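Local structure of bottromycin amidohydrolase (Streptomyces purpureus, 6I5S) at residues Gln213-Leu217 with Asp218-Arg222; Leu440-Ala444 with Ala445-Pro449. The protein probably acts as a zinc-dependent, thiazoline-specific amidohydrolase that serves as gatekeeper of bottromycin biosynthesis. One frame throughout, in Å; residues are numbered along the deposited sequence.

Contact 1 (Gln213-Leu217 with Asp218-Arg222); sequences QAVRL and DVALR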
ATOM      1  N   GLN A 213      15.909 -14.568  -8.539  1.00 31.79           N
ATOM      2  CA  GLN A 213      17.249 -14.425  -9.095  1.00 34.58           C
ATOM      3  C   GLN A 213      17.483 -15.378 -10.257  1.00 34.87           C
ATOM      4  O   GLN A 213      18.203 -15.027 -11.214  1.00 35.50           O
ATOM      5  CB  GLN A 213      18.283 -14.683  -8.007  1.00 35.25           C
ATOM      6  CG  GLN A 213      18.399 -13.571  -7.000  1.00 66.83           C
ATOM      7  CD  GLN A 213      19.793 -13.439  -6.422  1.00 87.53           C
ATOM      8  OE1 GLN A 213      20.133 -12.379  -5.903  1.00 93.93           O
ATOM      9  NE2 GLN A 213      20.609 -14.510  -6.501  1.00 91.92           N
ATOM     10  N   ALA A 214      16.882 -16.553 -10.200  1.00 32.47           N
ATOM     11  CA  ALA A 214      17.111 -17.580 -11.215  1.00 34.66           C
ATOM     12  C   ALA A 214      16.177 -17.462 -12.398  1.00 36.51           C
ATOM     13  O   ALA A 214      16.145 -18.374 -13.232  1.00 37.02           O
ATOM     14  CB  ALA A 214      16.970 -18.969 -10.598  1.00 38.29           C
ATOM     15  N   VAL A 215      15.390 -16.393 -12.471  1.00 30.66           N
ATOM     16  CA  VAL A 215      14.408 -16.198 -13.532  1.00 31.62           C
ATOM     17  C   VAL A 215      14.755 -14.953 -14.354  1.00 34.16           C
ATOM     18  O   VAL A 215      14.976 -13.858 -13.797  1.00 34.25           O
ATOM     19  CB  VAL A 215      12.996 -16.098 -12.968  1.00 31.67           C
ATOM     20  CG1 VAL A 215      11.957 -15.745 -14.072  1.00 32.80           C
ATOM     21  CG2 VAL A 215      12.587 -17.436 -12.260  1.00 32.65           C
ATOM     22  N   ARG A 216      14.686 -15.110 -15.673  1.00 35.37           N
ATOM     23  CA  ARG A 216      14.866 -14.005 -16.602  1.00 35.43           C
ATOM     24  C   ARG A 216      13.823 -12.927 -16.371  1.00 30.43           C
ATOM     25  O   ARG A 216      12.641 -13.188 -16.139  1.00 32.60           O
ATOM     26  CB  ARG A 216      14.748 -14.498 -18.045  1.00 33.92           C
ATOM     27  CG  ARG A 216      15.885 -15.453 -18.526  1.00 46.94           C
ATOM     28  CD  ARG A 216      15.496 -16.110 -19.829  1.00 41.79           C
ATOM     29  NE  ARG A 216      16.555 -16.961 -20.401  1.00 45.37           N
ATOM     30  CZ  ARG A 216      16.776 -18.226 -20.058  1.00 57.03           C
ATOM     31  NH1 ARG A 216      16.014 -18.807 -19.138  1.00 41.93           N
ATOM     32  NH2 ARG A 216      17.763 -18.924 -20.638  1.00 54.23           N
ATOM     33  N   LEU A 217      14.248 -11.675 -16.487  1.00 33.03           N
ATOM     34  CA  LEU A 217      13.318 -10.589 -16.221  1.00 33.07           C
ATOM     35  C   LEU A 217      12.148 -10.643 -17.185  1.00 32.63           C
ATOM     36  O   LEU A 217      10.996 -10.434 -16.788  1.00 34.37           O
ATOM     37  CB  LEU A 217      14.018  -9.241 -16.329  1.00 33.13           C
ATOM     38  CG  LEU A 217      13.181  -8.003 -16.281  1.00 34.91           C
ATOM     39  CD1 LEU A 217      12.518  -7.848 -14.921  1.00 35.23           C
ATOM     40  CD2 LEU A 217      14.074  -6.794 -16.584  1.00 41.28           C
ATOM     41  N   ASP A 218      12.421 -10.902 -18.458  1.00 35.06           N
ATOM     42  CA  ASP A 218      11.335 -10.881 -19.430  1.00 44.49           C
ATOM     43  C   ASP A 218      10.329 -11.987 -19.151  1.00 45.89           C
ATOM     44  O   ASP A 218       9.130 -11.793 -19.336  1.00 38.31           O
ATOM     45  CB  ASP A 218      11.876 -11.001 -20.856  1.00 50.46           C
ATOM     46  CG  ASP A 218      13.101 -11.855 -20.926  1.00 94.74           C
ATOM     47  OD1 ASP A 218      14.137 -11.436 -20.352  1.00108.00           O
ATOM     48  OD2 ASP A 218      13.020 -12.952 -21.522  1.00109.91           O
ATOM     49  N   VAL A 219      10.799 -13.154 -18.705  1.00 34.83           N
ATOM     50  CA  VAL A 219       9.879 -14.223 -18.307  1.00 34.23           C
ATOM     51  C   VAL A 219       9.022 -13.802 -17.110  1.00 35.78           C
ATOM     52  O   VAL A 219       7.801 -14.037 -17.066  1.00 32.87           O
ATOM     53  CB  VAL A 219      10.702 -15.503 -18.025  1.00 35.08           C
ATOM     54  CG1 VAL A 219       9.857 -16.589 -17.485  1.00 39.55           C
ATOM     55  CG2 VAL A 219      11.426 -15.941 -19.268  1.00 38.17           C
ATOM     56  N   ALA A 220       9.633 -13.176 -16.109  1.00 32.18           N
ATOM     57  CA  ALA A 220       8.887 -12.744 -14.948  1.00 30.34           C
ATOM     58  C   ALA A 220       7.846 -11.700 -15.319  1.00 31.49           C
ATOM     59  O   ALA A 220       6.710 -11.735 -14.819  1.00 33.03           O
ATOM     60  CB  ALA A 220       9.830 -12.194 -13.894  1.00 31.76           C
ATOM     61  N   LEU A 221       8.200 -10.757 -16.189  1.00 31.21           N
ATOM     62  CA  LEU A 221       7.280  -9.687 -16.546  1.00 32.28           C
ATOM     63  C   LEU A 221       6.053 -10.220 -17.251  1.00 39.00           C
ATOM     64  O   LEU A 221       4.954  -9.700 -17.062  1.00 38.75           O
ATOM     65  CB  LEU A 221       7.955  -8.649 -17.440  1.00 36.28           C
ATOM     66  CG  LEU A 221       9.012  -7.822 -16.746  1.00 32.35           C
ATOM     67  CD1 LEU A 221       9.770  -6.965 -17.828  1.00 36.84           C
ATOM     68  CD2 LEU A 221       8.475  -6.980 -15.637  1.00 36.33           C
ATOM     69  N   ARG A 222       6.201 -11.244 -18.073  1.00 32.39           N
ATOM     70  CA  ARG A 222       5.038 -11.734 -18.784  1.00 36.07           C
ATOM     71  C   ARG A 222       4.235 -12.774 -18.014  1.00 37.98           C
ATOM     72  O   ARG A 222       3.138 -13.109 -18.455  1.00 39.30           O
ATOM     73  CB  ARG A 222       5.430 -12.292 -20.172  1.00 45.18           C
ATOM     74  CG  ARG A 222       6.342 -13.446 -20.181  1.00 45.93           C
ATOM     75  CD  ARG A 222       6.507 -13.974 -21.681  1.00 49.01           C
ATOM     76  NE  ARG A 222       7.718 -14.718 -21.906  1.00 56.47           N
ATOM     77  CZ  ARG A 222       7.883 -16.008 -21.641  1.00 73.49           C
ATOM     78  NH1 ARG A 222       6.890 -16.705 -21.089  1.00 83.83           N
ATOM     79  NH2 ARG A 222       9.050 -16.597 -21.929  1.00 64.01           N
TER

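Contact 2 (Leu440-Ala444 with Ala445-Pro449); sequences LRLSA and AGLDP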
ATOM      1  N   LEU A 440      -6.159   8.977  18.524  1.00 32.05           N
ATOM      2  CA  LEU A 440      -6.210   7.777  19.341  1.00 34.46           C
ATOM      3  C   LEU A 440      -5.108   6.798  18.944  1.00 28.77           C
ATOM      4  O   LEU A 440      -4.447   6.215  19.811  1.00 35.72           O
ATOM      5  CB  LEU A 440      -7.562   7.106  19.175  1.00 40.18           C
ATOM      6  CG  LEU A 440      -7.784   5.852  20.014  1.00 41.07           C
ATOM      7  CD1 LEU A 440      -7.741   6.163  21.470  1.00 43.86           C
ATOM      8  CD2 LEU A 440      -9.132   5.313  19.638  1.00 43.37           C
ATOM      9  N   ARG A 441      -4.853   6.694  17.650  1.00 29.27           N
ATOM     10  CA  ARG A 441      -3.757   5.838  17.158  1.00 30.16           C
ATOM     11  C   ARG A 441      -2.422   6.277  17.753  1.00 31.40           C
ATOM     12  O   ARG A 441      -1.585   5.447  18.134  1.00 31.00           O
ATOM     13  CB  ARG A 441      -3.725   5.887  15.611  1.00 33.34           C
ATOM     14  CG  ARG A 441      -2.323   6.103  14.944  1.00 57.93           C
ATOM     15  CD  ARG A 441      -1.617   4.903  15.018  1.00 62.52           C
ATOM     16  NE  ARG A 441      -0.326   4.879  14.318  1.00 40.51           N
ATOM     17  CZ  ARG A 441       0.833   4.774  14.920  1.00 37.93           C
ATOM     18  NH1 ARG A 441       0.935   4.886  16.256  1.00 34.19           N
ATOM     19  NH2 ARG A 441       1.895   4.553  14.167  1.00 37.08           N
ATOM     20  N   LEU A 442      -2.207   7.590  17.878  1.00 33.31           N
ATOM     21  CA  LEU A 442      -0.948   8.083  18.450  1.00 33.81           C
ATOM     22  C   LEU A 442      -0.907   7.891  19.960  1.00 32.71           C
ATOM     23  O   LEU A 442       0.104   7.422  20.491  1.00 37.33           O
ATOM     24  CB  LEU A 442      -0.740   9.573  18.105  1.00 32.46           C
ATOM     25  CG  LEU A 442      -0.675   9.858  16.603  1.00 38.08           C
ATOM     26  CD1 LEU A 442      -0.728  11.353  16.372  1.00 39.45           C
ATOM     27  CD2 LEU A 442       0.599   9.263  15.973  1.00 38.07           C
ATOM     28  N   SER A 443      -2.003   8.254  20.662  1.00 32.59           N
ATOM     29  CA  SER A 443      -2.034   8.161  22.121  1.00 37.47           C
ATOM     30  C   SER A 443      -1.842   6.722  22.581  1.00 36.82           C
ATOM     31  O   SER A 443      -1.140   6.468  23.561  1.00 41.37           O
ATOM     32  CB  SER A 443      -3.374   8.691  22.692  1.00 44.72           C
ATOM     33  OG  SER A 443      -3.636   9.994  22.286  1.00 73.32           O
ATOM     34  N   ALA A 444      -2.441   5.771  21.863  1.00 38.40           N
ATOM     35  CA  ALA A 444      -2.335   4.365  22.221  1.00 42.58           C
ATOM     36  C   ALA A 444      -0.908   3.870  22.149  1.00 43.24           C
ATOM     37  O   ALA A 444      -0.528   2.969  22.898  1.00 42.56           O
ATOM     38  CB  ALA A 444      -3.221   3.529  21.298  1.00 48.02           C
ATOM     39  N   ALA A 445      -0.103   4.450  21.272  1.00 41.45           N
ATOM     40  CA  ALA A 445       1.303   4.120  21.165  1.00 41.35           C
ATOM     41  C   ALA A 445       2.167   4.945  22.104  1.00 37.48           C
ATOM     42  O   ALA A 445       3.374   4.720  22.178  1.00 47.27           O
ATOM     43  CB  ALA A 445       1.758   4.320  19.732  1.00 47.49           C
ATOM     44  N   GLY A 446       1.596   5.905  22.817  1.00 41.24           N
ATOM     45  CA  GLY A 446       2.352   6.676  23.787  1.00 42.37           C
ATOM     46  C   GLY A 446       2.837   8.017  23.314  1.00 40.07           C
ATOM     47  O   GLY A 446       3.620   8.655  24.019  1.00 45.55           O
ATOM     48  N   LEU A 447       2.444   8.453  22.133  1.00 40.95           N
ATOM     49  CA  LEU A 447       2.863   9.748  21.625  1.00 44.12           C
ATOM     50  C   LEU A 447       1.737  10.744  21.838  1.00 41.03           C
ATOM     51  O   LEU A 447       0.584  10.449  21.526  1.00 42.32           O
ATOM     52  CB  LEU A 447       3.218   9.662  20.145  1.00 38.57           C
ATOM     53  CG  LEU A 447       3.766  10.978  19.585  1.00 42.01           C
ATOM     54  CD1 LEU A 447       5.085  11.295  20.183  1.00 39.60           C
ATOM     55  CD2 LEU A 447       3.875  10.845  18.063  1.00 46.46           C
ATOM     56  N   ASP A 448       2.079  11.913  22.370  1.00 38.24           N
ATOM     57  CA  ASP A 448       1.157  13.013  22.505  1.00 49.49           C
ATOM     58  C   ASP A 448       0.591  13.364  21.135  1.00 44.48           C
ATOM     59  O   ASP A 448       1.359  13.748  20.242  1.00 44.38           O
ATOM     60  CB  ASP A 448       1.898  14.206  23.107  1.00 63.82           C
ATOM     61  CG  ASP A 448       0.994  15.351  23.439  1.00 66.90           C
ATOM     62  OD1 ASP A 448      -0.135  15.421  22.911  1.00 54.27           O
ATOM     63  OD2 ASP A 448       1.448  16.204  24.220  1.00 72.07           O
ATOM     64  N   PRO A 449      -0.726  13.279  20.930  1.00 42.36           N
ATOM     65  CA  PRO A 449      -1.284  13.609  19.606  1.00 46.88           C
ATOM     66  C   PRO A 449      -0.911  14.983  19.104  1.00 46.07           C
ATOM     67  O   PRO A 449      -0.879  15.187  17.890  1.00 39.62           O
ATOM     68  CB  PRO A 449      -2.803  13.502  19.832  1.00 45.86           C
ATOM     69  CG  PRO A 449      -2.947  12.726  21.053  1.00 45.64           C
ATOM     70  CD  PRO A 449      -1.774  12.986  21.912  1.00 43.07           C
TER

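Contact 1 (Gln213-Leu217 with Asp218-Arg222)
Val215 packs against Val219 and Ala220 where a loop turns into helix 217-223, with Arg216 at the N-cap position of that helix. The contact is thus a helix start, made by side chains and carbonyls three to five residues apart. Its well-packed part is built on the buried residues Val215, Ala220 and Leu221, together with Leu217, which lies against Leu221. CG1 of Val215 lies anti to its own backbone N (chi1 174°) and is carried to the first turn, 4.1 Å from CG1 of Val219 and the same distance from CB of Ala220. The two valine side chains cross at about a right angle, and the methyl of Ala220 goes on to touch Val211 in the preceding loop. Two backbone bonds close the turn beside them: Ala220 N gives its hydrogen to Arg216 O at 3.0 Å, and Leu221 N to Leu217 O at 2.9 Å, both nearly straight.

The exposed side is looser. Arg216 touches Val219 CG2 with the root of its side chain, CB at 3.8 Å and CD at 4.1 Å, before the extended chain leads the guanidinium away from the turn. Its NE stays 5.5 Å from OD2 of Asp218, too far for a salt bridge, although the opposite charges may still attract weakly. Asp218, itself one of the first residues of the helix, meets Arg216 through the CB of the arginine and also touches Glu263.

On another side of the turn, the partly exposed Leu217 and the buried Leu221, one helical turn apart, cross at a slant. Leu217 also reaches Phe233 of a neighbouring loop. In the leucine pair, CG of Leu217 stands 3.9 Å from CD1 of Leu221.

Contact 2 (Leu440-Ala444 with Ala445-Pro449)
Leu442 meets the chain that follows its helix through both its carbonyl and its side chain. The branch CD2 lies 4.2 Å from CD2 of Leu447, the two leucines side by side and pointing the same way, while CD1 turns to Pro449. Trp452, a little further along the chain, adds to the cover of this buried leucine.

Ala445 is the second main element. Its methyl sits at the edge of the Arg441 guanidinium, near the plane of the group, with CB 3.6 Å from NH1. A bend at chi2 (76°) brings the arginine end back to this methyl, and NH1 is also hydrogen-bonded to Ala295 O. Ala445 N makes a weak bond to Leu442 O, and the carbonyl of Ala445 accepts from Gln294 NE2.

A Schellman motif closes the helix: Gly446, the first residue to leave helical angles, has a positive phi (98°) that turns the chain out of the helical path. Two bonds point back into the last turn: Leu447 N to Leu442 O at 3.0 Å, and Gly446 N to Ser443 O at 2.9 Å. Both donors stand above the plane of the carbonyl they meet, the glycine N more steeply so.

Pro449 is the third element. Its CA lies 4.0 Å from Leu442 CD1, and its ring lies on Ser443 OG, with CG at 3.1 Å and CD at 3.5 Å. Ser443, an exposed residue, points its CB away from the following chain; with OG anti to its carbonyl carbon (chi1 -56°), the hydroxyl bonds to Ser439 O, one turn back in the helix, and still comes against the proline ring.

Overall arrangement
The two contacts mark opposite events in a helix: contact 1 opens helix 217-223, whereas contact 2 closes helix 431-444. They follow one another in the chain and lie on opposite sides of its centre, with centres about 44 Å apart and nearest atoms about 32 Å apart, so neither touches the other. The centre of contact 1 lies about 24 Å, and that of contact 2 about 22 Å, from the centre of the chain. Neither contact supplies a zinc ligand; contact 1 merely lies in the chain between two of them, His210 and His229, which with the carboxylated lysine at position 183 bind one zinc ion. The other zinc is held by His94, His96, that same modified lysine and Asp348.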